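Local coordinates for protein protelomerase (Agrobacterium tumefaciens, PDB 4F43) that generates and protects the hairpin ends of a linear chromosome, probably by resolving replicated telomere junctions, at residues I119-C131 with N247-P259. The protein carries 1 engineered substitution. Numbering follows the deposited sequence.
Sequences ITFENYRQVLKIC and NLFEDVWPKEELP
Phe121 meets two consecutive residues of the opposing loop, with its edge at Trp253 and one face under Pro254. Its CZ corner points at the face of the Trp253 six-membered ring, an edge-to-face pair with centroids 4.9 Å apart and planes at 66°. Pro254 lies over a face of the phenyl ring, its CD 3.9 Å from the centroid in a CH-pi contact. Trp253 is itself fixed on several sides: Pro259 CA sits over the other face of the indole, and NE1 donates in the ring plane to the anti lone pair of Glu257 OE2, 2.9 Å away. Tyr307 OH is a second hydrogen-bonding partner of that oxygen.

On helix 124-134, Val127 divides its methyls. With CG1 anti to the backbone N (chi1 174°), that branch reaches Phe249 CE1, while CG2 meets Val252 CG2 at 3.8 Å. Ile130 CG2 also packs on Phe249 CE1 at 3.6 Å, and Cys131 SG approaches the same ring obliquely. The direct hydrogen bond across the contact is weak, Asn123 ND2 to Val252 O at 3.5 Å; a water also joins Thr120 OG1 to Glu256 OE2, the latter bond weak.

At the other end, Ile119 CG2 touches Pro254 CB beside the bent chain of Glu256. Hydrophobic side chains thus join strand 119-120 and helix 124-134 to the loop following helix 230-248, within the ResT/TelK-type catalytic domain of this telomere resolvase.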
loop_
_atom_site.group_PDB
_atom_site.type_symbol
_atom_site.label_atom_id
_atom_site.label_comp_id
_atom_site.label_asym_id
_atom_site.label_seq_id
_atom_site.Cartn_x
_atom_site.Cartn_y
_atom_site.Cartn_z
ATOM N N ILE A 119 -17.755 -11.487 -3.271
ATOM C CA ILE A 119 -18.714 -10.391 -3.317
ATOM C C ILE A 119 -19.065 -10.040 -4.756
ATOM O O ILE A 119 -18.183 -9.840 -5.590
ATOM C CB ILE A 119 -18.167 -9.136 -2.614
ATOM C CG1 ILE A 119 -17.941 -9.414 -1.127
ATOM C CG2 ILE A 119 -19.112 -7.958 -2.800
ATOM C CD1 ILE A 119 -17.409 -8.227 -0.360
ATOM N N THR A 120 -20.360 -9.966 -5.044
ATOM C CA THR A 120 -20.826 -9.684 -6.393
ATOM C C THR A 120 -20.793 -8.187 -6.686
ATOM O O THR A 120 -21.630 -7.428 -6.199
ATOM C CB THR A 120 -22.251 -10.217 -6.609
ATOM O OG1 THR A 120 -22.424 -11.432 -5.869
ATOM C CG2 THR A 120 -22.502 -10.483 -8.084
ATOM N N PHE A 121 -19.817 -7.772 -7.487
ATOM C CA PHE A 121 -19.657 -6.371 -7.852
ATOM C C PHE A 121 -20.584 -6.023 -9.010
ATOM O O PHE A 121 -20.146 -5.894 -10.152
ATOM C CB PHE A 121 -18.204 -6.094 -8.238
ATOM C CG PHE A 121 -17.723 -4.726 -7.851
ATOM C CD1 PHE A 121 -16.440 -4.545 -7.362
ATOM C CD2 PHE A 121 -18.549 -3.621 -7.976
ATOM C CE1 PHE A 121 -15.990 -3.288 -7.002
ATOM C CE2 PHE A 121 -18.105 -2.359 -7.622
ATOM C CZ PHE A 121 -16.825 -2.192 -7.133
ATOM N N GLU A 122 -21.866 -5.868 -8.701
ATOM C CA GLU A 122 -22.894 -5.694 -9.724
ATOM C C GLU A 122 -22.780 -4.403 -10.534
ATOM O O GLU A 122 -22.890 -4.423 -11.760
ATOM C CB GLU A 122 -24.288 -5.827 -9.106
ATOM C CG GLU A 122 -24.714 -7.267 -8.884
ATOM C CD GLU A 122 -25.488 -7.458 -7.596
ATOM O OE1 GLU A 122 -25.519 -6.517 -6.774
ATOM O OE2 GLU A 122 -26.061 -8.551 -7.406
ATOM N N ASN A 123 -22.558 -3.285 -9.853
ATOM C CA ASN A 123 -22.501 -1.989 -10.522
ATOM C C ASN A 123 -21.073 -1.530 -10.802
ATOM O O ASN A 123 -20.756 -0.349 -10.658
ATOM C CB ASN A 123 -23.227 -0.932 -9.686
ATOM C CG ASN A 123 -24.629 -1.360 -9.290
ATOM O OD1 ASN A 123 -25.359 -1.951 -10.085
ATOM N ND2 ASN A 123 -25.009 -1.067 -8.051
ATOM N N TYR A 124 -20.214 -2.459 -11.211
ATOM C CA TYR A 124 -18.801 -2.144 -11.412
ATOM C C TYR A 124 -18.552 -1.290 -12.656
ATOM O O TYR A 124 -17.621 -0.482 -12.686
ATOM C CB TYR A 124 -17.951 -3.420 -11.447
ATOM C CG TYR A 124 -17.974 -4.167 -12.763
ATOM C CD1 TYR A 124 -16.965 -3.987 -13.701
ATOM C CD2 TYR A 124 -18.995 -5.060 -13.063
ATOM C CE1 TYR A 124 -16.975 -4.667 -14.901
ATOM C CE2 TYR A 124 -19.013 -5.745 -14.263
ATOM C CZ TYR A 124 -18.001 -5.546 -15.177
ATOM O OH TYR A 124 -18.015 -6.226 -16.372
ATOM N N ARG A 125 -19.385 -1.472 -13.677
ATOM C CA ARG A 125 -19.279 -0.686 -14.904
ATOM C C ARG A 125 -19.477 0.796 -14.609
ATOM O O ARG A 125 -18.795 1.656 -15.174
ATOM C CB ARG A 125 -20.308 -1.154 -15.936
ATOM C CG ARG A 125 -20.099 -2.574 -16.437
ATOM C CD ARG A 125 -21.172 -2.964 -17.441
ATOM N NE ARG A 125 -20.904 -4.262 -18.053
ATOM C CZ ARG A 125 -20.193 -4.431 -19.163
ATOM N NH1 ARG A 125 -19.675 -3.380 -19.785
ATOM N NH2 ARG A 125 -19.998 -5.649 -19.651
ATOM N N GLN A 126 -20.415 1.082 -13.713
ATOM C CA GLN A 126 -20.700 2.450 -13.306
ATOM C C GLN A 126 -19.499 3.054 -12.591
ATOM O O GLN A 126 -19.175 4.220 -12.793
ATOM C CB GLN A 126 -21.929 2.494 -12.399
ATOM C CG GLN A 126 -23.152 1.815 -12.988
ATOM C CD GLN A 126 -24.412 2.091 -12.194
ATOM O OE1 GLN A 126 -24.609 3.195 -11.686
ATOM N NE2 GLN A 126 -25.271 1.086 -12.076
ATOM N N VAL A 127 -18.840 2.252 -11.762
ATOM C CA VAL A 127 -17.652 2.696 -11.042
ATOM C C VAL A 127 -16.513 3.003 -12.013
ATOM O O VAL A 127 -15.848 4.038 -11.903
ATOM C CB VAL A 127 -17.182 1.635 -10.025
ATOM C CG1 VAL A 127 -15.863 2.048 -9.389
ATOM C CG2 VAL A 127 -18.245 1.407 -8.962
ATOM N N LEU A 128 -16.298 2.093 -12.960
ATOM C CA LEU A 128 -15.291 2.286 -13.999
ATOM C C LEU A 128 -15.556 3.567 -14.780
ATOM O O LEU A 128 -14.632 4.331 -15.080
ATOM C CB LEU A 128 -15.269 1.088 -14.951
ATOM C CG LEU A 128 -14.801 -0.241 -14.356
ATOM C CD1 LEU A 128 -15.033 -1.381 -15.334
ATOM C CD2 LEU A 128 -13.335 -0.156 -13.965
ATOM N N LYS A 129 -16.825 3.800 -15.101
ATOM C CA LYS A 129 -17.223 5.015 -15.799
ATOM C C LYS A 129 -16.940 6.251 -14.948
ATOM O O LYS A 129 -16.507 7.281 -15.464
ATOM C CB LYS A 129 -18.705 4.963 -16.174
ATOM C CG LYS A 129 -19.190 6.193 -16.922
ATOM C CD LYS A 129 -18.493 6.330 -18.267
ATOM C CE LYS A 129 -18.653 7.733 -18.832
ATOM N NZ LYS A 129 -20.075 8.178 -18.848
ATOM N N ILE A 130 -17.184 6.139 -13.646
ATOM C CA ILE A 130 -16.922 7.236 -12.719
ATOM C C ILE A 130 -15.439 7.584 -12.696
ATOM O O ILE A 130 -15.073 8.758 -12.746
ATOM C CB ILE A 130 -17.402 6.911 -11.286
ATOM C CG1 ILE A 130 -18.929 6.882 -11.226
ATOM C CG2 ILE A 130 -16.881 7.943 -10.297
ATOM C CD1 ILE A 130 -19.478 6.507 -9.867
ATOM N N CYS A 131 -14.586 6.566 -12.630
ATOM C CA CYS A 131 -13.145 6.789 -12.674
ATOM C C CYS A 131 -12.732 7.439 -13.996
ATOM O O CYS A 131 -11.964 8.409 -14.018
ATOM C CB CYS A 131 -12.387 5.476 -12.465
ATOM S SG CYS A 131 -12.649 4.720 -10.843
ATOM N N ASN A 247 -17.749 9.477 -0.520
ATOM C CA ASN A 247 -18.849 10.197 -1.155
ATOM C C ASN A 247 -19.100 9.818 -2.613
ATOM O O ASN A 247 -20.244 9.821 -3.068
ATOM C CB ASN A 247 -18.628 11.707 -1.043
ATOM C CG ASN A 247 -18.605 12.186 0.394
ATOM O OD1 ASN A 247 -19.282 11.628 1.259
ATOM N ND2 ASN A 247 -17.819 13.224 0.658
ATOM N N LEU A 248 -18.034 9.497 -3.341
ATOM C CA LEU A 248 -18.147 9.173 -4.762
ATOM C C LEU A 248 -19.033 7.961 -5.034
ATOM O O LEU A 248 -20.186 8.102 -5.444
ATOM C CB LEU A 248 -16.762 8.952 -5.379
ATOM C CG LEU A 248 -16.047 10.194 -5.912
ATOM C CD1 LEU A 248 -14.716 9.813 -6.539
ATOM C CD2 LEU A 248 -16.927 10.920 -6.915
ATOM N N PHE A 249 -18.490 6.771 -4.801
ATOM C CA PHE A 249 -19.205 5.533 -5.082
ATOM C C PHE A 249 -20.133 5.162 -3.928
ATOM O O PHE A 249 -20.097 4.038 -3.428
ATOM C CB PHE A 249 -18.211 4.399 -5.340
ATOM C CG PHE A 249 -16.964 4.840 -6.054
ATOM C CD1 PHE A 249 -16.945 4.965 -7.432
ATOM C CD2 PHE A 249 -15.808 5.129 -5.344
ATOM C CE1 PHE A 249 -15.798 5.371 -8.089
ATOM C CE2 PHE A 249 -14.659 5.535 -5.994
ATOM C CZ PHE A 249 -14.653 5.656 -7.368
ATOM N N GLU A 250 -20.964 6.114 -3.517
ATOM C CA GLU A 250 -21.842 5.942 -2.364
ATOM C C GLU A 250 -22.897 4.853 -2.556
ATOM O O GLU A 250 -22.992 3.924 -1.755
ATOM C CB GLU A 250 -22.527 7.267 -2.022
ATOM C CG GLU A 250 -23.630 7.142 -0.986
ATOM C CD GLU A 250 -23.284 7.820 0.322
ATOM O OE1 GLU A 250 -22.534 8.819 0.294
ATOM O OE2 GLU A 250 -23.759 7.352 1.378
ATOM N N ASP A 251 -23.685 4.975 -3.620
ATOM C CA ASP A 251 -24.817 4.079 -3.834
ATOM C C ASP A 251 -24.613 3.090 -4.980
ATOM O O ASP A 251 -25.563 2.441 -5.417
ATOM C CB ASP A 251 -26.100 4.885 -4.061
ATOM C CG ASP A 251 -26.609 5.541 -2.792
ATOM O OD1 ASP A 251 -26.689 4.849 -1.755
ATOM O OD2 ASP A 251 -26.919 6.750 -2.829
ATOM N N VAL A 252 -23.380 2.971 -5.461
ATOM C CA VAL A 252 -23.083 2.043 -6.549
ATOM C C VAL A 252 -22.135 0.933 -6.106
ATOM O O VAL A 252 -21.918 -0.039 -6.830
ATOM C CB VAL A 252 -22.487 2.767 -7.771
ATOM C CG1 VAL A 252 -23.448 3.831 -8.276
ATOM C CG2 VAL A 252 -21.140 3.378 -7.423
ATOM N N TRP A 253 -21.573 1.085 -4.912
ATOM C CA TRP A 253 -20.662 0.093 -4.360
ATOM C C TRP A 253 -21.464 -1.005 -3.670
ATOM O O TRP A 253 -22.504 -0.724 -3.073
ATOM C CB TRP A 253 -19.704 0.758 -3.366
ATOM C CG TRP A 253 -18.443 -0.015 -3.116
ATOM C CD1 TRP A 253 -18.246 -0.983 -2.172
ATOM C CD2 TRP A 253 -17.201 0.120 -3.816
ATOM N NE1 TRP A 253 -16.961 -1.461 -2.245
ATOM C CE2 TRP A 253 -16.298 -0.800 -3.246
ATOM C CE3 TRP A 253 -16.764 0.928 -4.870
ATOM C CZ2 TRP A 253 -14.986 -0.933 -3.694
ATOM C CZ3 TRP A 253 -15.461 0.794 -5.313
ATOM C CH2 TRP A 253 -14.588 -0.129 -4.725
ATOM N N PRO A 254 -20.993 -2.262 -3.769
ATOM C CA PRO A 254 -21.611 -3.422 -3.119
ATOM C C PRO A 254 -21.994 -3.161 -1.665
ATOM O O PRO A 254 -21.211 -2.587 -0.908
ATOM C CB PRO A 254 -20.508 -4.476 -3.193
ATOM C CG PRO A 254 -19.815 -4.166 -4.473
ATOM C CD PRO A 254 -19.867 -2.664 -4.634
ATOM N N LYS A 255 -23.197 -3.585 -1.291
ATOM C CA LYS A 255 -23.747 -3.325 0.036
ATOM C C LYS A 255 -22.998 -4.052 1.149
ATOM O O LYS A 255 -23.157 -3.728 2.326
ATOM C CB LYS A 255 -25.227 -3.713 0.073
ATOM C CG LYS A 255 -25.485 -5.156 -0.330
ATOM C CD LYS A 255 -26.971 -5.458 -0.418
ATOM C CE LYS A 255 -27.221 -6.885 -0.888
ATOM N NZ LYS A 255 -28.675 -7.179 -1.032
ATOM N N GLU A 256 -22.179 -5.028 0.773
ATOM C CA GLU A 256 -21.475 -5.854 1.748
ATOM C C GLU A 256 -20.316 -5.115 2.415
ATOM O O GLU A 256 -19.756 -5.593 3.401
ATOM C CB GLU A 256 -20.963 -7.141 1.091
ATOM C CG GLU A 256 -22.054 -8.072 0.571
ATOM C CD GLU A 256 -22.601 -7.649 -0.781
ATOM O OE1 GLU A 256 -22.130 -6.626 -1.324
ATOM O OE2 GLU A 256 -23.501 -8.341 -1.302
ATOM N N GLU A 257 -19.961 -3.951 1.880
ATOM C CA GLU A 257 -18.827 -3.198 2.402
ATOM C C GLU A 257 -18.916 -1.712 2.073
ATOM O O GLU A 257 -19.906 -1.244 1.511
ATOM C CB GLU A 257 -17.520 -3.770 1.852
ATOM C CG GLU A 257 -17.389 -3.642 0.345
ATOM C CD GLU A 257 -16.114 -4.264 -0.187
ATOM O OE1 GLU A 257 -15.548 -5.144 0.495
ATOM O OE2 GLU A 257 -15.675 -3.870 -1.288
ATOM N N LEU A 258 -17.865 -0.980 2.433
ATOM C CA LEU A 258 -17.774 0.449 2.156
ATOM C C LEU A 258 -16.685 0.724 1.125
ATOM O O LEU A 258 -15.696 -0.006 1.053
ATOM C CB LEU A 258 -17.490 1.226 3.446
ATOM C CG LEU A 258 -18.700 1.770 4.206
ATOM C CD1 LEU A 258 -18.395 1.872 5.691
ATOM C CD2 LEU A 258 -19.105 3.128 3.653
ATOM N N PRO A 259 -16.874 1.776 0.313
ATOM C CA PRO A 259 -15.896 2.170 -0.707
ATOM C C PRO A 259 -14.538 2.541 -0.117
ATOM O O PRO A 259 -14.444 3.465 0.690
ATOM C CB PRO A 259 -16.543 3.403 -1.346
ATOM C CG PRO A 259 -17.999 3.220 -1.124
ATOM C CD PRO A 259 -18.110 2.572 0.223
HETATM O O HOH W 1 -22.826 -11.123 -3.051
#